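Side-chain contact in putative adhesin (Bacteroides thetaiotaomicron, PDB 4QDG), which probably serves as a cell-surface adhesin or pilus component, belongs to the FimB/Mfa2 family of fimbrillins and binds magnesium ions: residues Y23-A28 with A265-Q270. Sequence-based numbering, arbitrary orientation.
Sequences YNMEYA and ASMDSQ
A type I beta turn, N24 to Y27, in the loop between strand 15-20 and helix 31-34 meets the lead-in to helix 269-275 through the side chains of Y27, M25 and M267. The closest approaches of M267, a selenomethionine as is M25, are both made by its terminal methyl, CE. With CG anti to the backbone N (chi1 -164°) and the chain extended about CB-CG, it reaches across to the turn and bends at the last torsion. CE thus lies 3.3 Å from Y27 OH, at the edge of the phenol ring and near its plane, the side chains arriving from opposite directions. M25 CE sits 4.2 Å from M267 CE, brought there by a chain bent at both chi2 and chi3. Long, flexible, apolar chains suit such a small contact at the protein surface, since they can span a gap between backbones whose nearest CA atoms, those of M25 and M267, are 10.9 Å apart.

Y27 N to N24 O closes the turn, and N24, whose short side-chain amide can reach the backbone there, ties the next residue back by ND2 to A28 O at 3.0 Å. Y27 ends the turn in a left-handed conformation (phi 53°, psi 37°); its phenol is long enough to meet M267 and offers R275 an electron-rich ring for a cation-pi contact. R275 also donates to N24 O, and M25 touches E276, a ligand of a bound magnesium ion. Across the contact, D268 is the N-cap of helix 269-275, its carboxylate OD2 accepting from E271 N in the first turn.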
loop_
_atom_site.group_PDB
_atom_site.type_symbol
_atom_site.label_atom_id
_atom_site.label_comp_id
_atom_site.label_asym_id
_atom_site.label_seq_id
_atom_site.Cartn_x
_atom_site.Cartn_y
_atom_site.Cartn_z
ATOM N N TYR A 23 2.547 9.730 6.930
ATOM C CA TYR A 23 2.931 9.699 5.509
ATOM C C TYR A 23 1.726 9.376 4.600
ATOM O O TYR A 23 1.660 8.348 3.920
ATOM C CB TYR A 23 4.060 8.695 5.264
ATOM C CG TYR A 23 4.978 9.095 4.132
ATOM C CD1 TYR A 23 5.620 10.334 4.130
ATOM C CD2 TYR A 23 5.246 8.220 3.080
ATOM C CE1 TYR A 23 6.503 10.690 3.110
ATOM C CE2 TYR A 23 6.125 8.572 2.054
ATOM C CZ TYR A 23 6.768 9.798 2.090
ATOM O OH TYR A 23 7.647 10.156 1.102
ATOM N N ASN A 24 0.766 10.277 4.634
ATOM C CA ASN A 24 -0.478 10.199 3.904
ATOM C C ASN A 24 -0.791 11.608 3.359
ATOM O O ASN A 24 -0.041 12.548 3.622
ATOM C CB ASN A 24 -1.587 9.631 4.814
ATOM C CG ASN A 24 -1.702 10.303 6.162
ATOM O OD1 ASN A 24 -1.838 11.514 6.258
ATOM N ND2 ASN A 24 -1.663 9.530 7.231
HETATM N N MSE A 25 -1.856 11.736 2.558
HETATM C CA MSE A 25 -2.232 12.988 1.888
HETATM C C MSE A 25 -2.789 14.026 2.875
HETATM O O MSE A 25 -2.853 15.218 2.538
HETATM C CB MSE A 25 -3.233 12.719 0.738
HETATM C CG MSE A 25 -2.644 11.871 -0.380
HETATM SE SE MSE A 25 -1.048 12.672 -1.274
HETATM C CE MSE A 25 -1.951 13.910 -2.460
ATOM N N GLU A 26 -3.142 13.587 4.102
ATOM C CA GLU A 26 -3.661 14.455 5.165
ATOM C C GLU A 26 -2.532 15.037 5.978
ATOM O O GLU A 26 -2.763 15.972 6.741
ATOM C CB GLU A 26 -4.617 13.687 6.091
ATOM C CG GLU A 26 -5.907 13.225 5.413
ATOM C CD GLU A 26 -5.768 12.176 4.321
ATOM O OE1 GLU A 26 -5.199 11.094 4.599
ATOM O OE2 GLU A 26 -6.216 12.450 3.182
ATOM N N TYR A 27 -1.310 14.484 5.829
ATOM C CA TYR A 27 -0.109 14.885 6.572
ATOM C C TYR A 27 -0.404 14.843 8.104
ATOM O O TYR A 27 0.043 15.700 8.875
ATOM C CB TYR A 27 0.375 16.286 6.120
ATOM C CG TYR A 27 1.025 16.312 4.754
ATOM C CD1 TYR A 27 0.255 16.303 3.591
ATOM C CD2 TYR A 27 2.409 16.401 4.621
ATOM C CE1 TYR A 27 0.848 16.361 2.332
ATOM C CE2 TYR A 27 3.011 16.455 3.365
ATOM C CZ TYR A 27 2.227 16.418 2.224
ATOM O OH TYR A 27 2.820 16.476 0.985
ATOM N N ALA A 28 -1.204 13.850 8.512
ATOM C CA ALA A 28 -1.636 13.712 9.887
ATOM C C ALA A 28 -1.582 12.261 10.352
ATOM O O ALA A 28 -1.941 11.351 9.606
ATOM C CB ALA A 28 -3.055 14.273 10.041
ATOM N N ALA A 265 2.425 19.147 -8.461
ATOM C CA ALA A 265 3.621 19.215 -9.302
ATOM C C ALA A 265 4.959 19.280 -8.522
ATOM O O ALA A 265 5.946 18.723 -9.018
ATOM C CB ALA A 265 3.524 20.378 -10.265
ATOM N N SER A 266 4.980 19.873 -7.301
ATOM C CA SER A 266 6.218 19.979 -6.495
ATOM C C SER A 266 6.491 18.737 -5.668
ATOM O O SER A 266 7.590 18.587 -5.102
ATOM C CB SER A 266 6.157 21.173 -5.549
ATOM O OG SER A 266 6.300 22.377 -6.279
HETATM N N MSE A 267 5.485 17.859 -5.565
HETATM C CA MSE A 267 5.625 16.628 -4.793
HETATM C C MSE A 267 6.473 15.599 -5.564
HETATM O O MSE A 267 6.398 15.487 -6.797
HETATM C CB MSE A 267 4.242 16.047 -4.429
HETATM C CG MSE A 267 4.313 15.000 -3.328
HETATM SE SE MSE A 267 2.604 14.218 -2.827
HETATM C CE MSE A 267 1.706 15.856 -2.045
ATOM N N ASP A 268 7.290 14.857 -4.810
ATOM C CA ASP A 268 8.097 13.790 -5.369
ATOM C C ASP A 268 7.158 12.674 -5.863
ATOM O O ASP A 268 6.146 12.406 -5.212
ATOM C CB ASP A 268 9.118 13.271 -4.343
ATOM C CG ASP A 268 9.899 12.096 -4.874
ATOM O OD1 ASP A 268 10.587 12.261 -5.914
ATOM O OD2 ASP A 268 9.718 10.979 -4.342
ATOM N N SER A 269 7.459 12.087 -7.036
ATOM C CA SER A 269 6.624 11.047 -7.657
ATOM C C SER A 269 6.416 9.834 -6.729
ATOM O O SER A 269 5.269 9.414 -6.529
ATOM C CB SER A 269 7.207 10.611 -8.992
ATOM O OG SER A 269 6.959 11.641 -9.933
ATOM N N GLN A 270 7.494 9.326 -6.128
ATOM C CA GLN A 270 7.436 8.182 -5.201
ATOM C C GLN A 270 6.647 8.530 -3.930
ATOM O O GLN A 270 5.847 7.716 -3.470
ATOM C CB GLN A 270 8.844 7.647 -4.842
ATOM C CG GLN A 270 8.765 6.254 -4.190
ATOM C CD GLN A 270 7.927 5.272 -5.004
ATOM O OE1 GLN A 270 8.216 4.991 -6.169
ATOM N NE2 GLN A 270 6.833 4.789 -4.433
#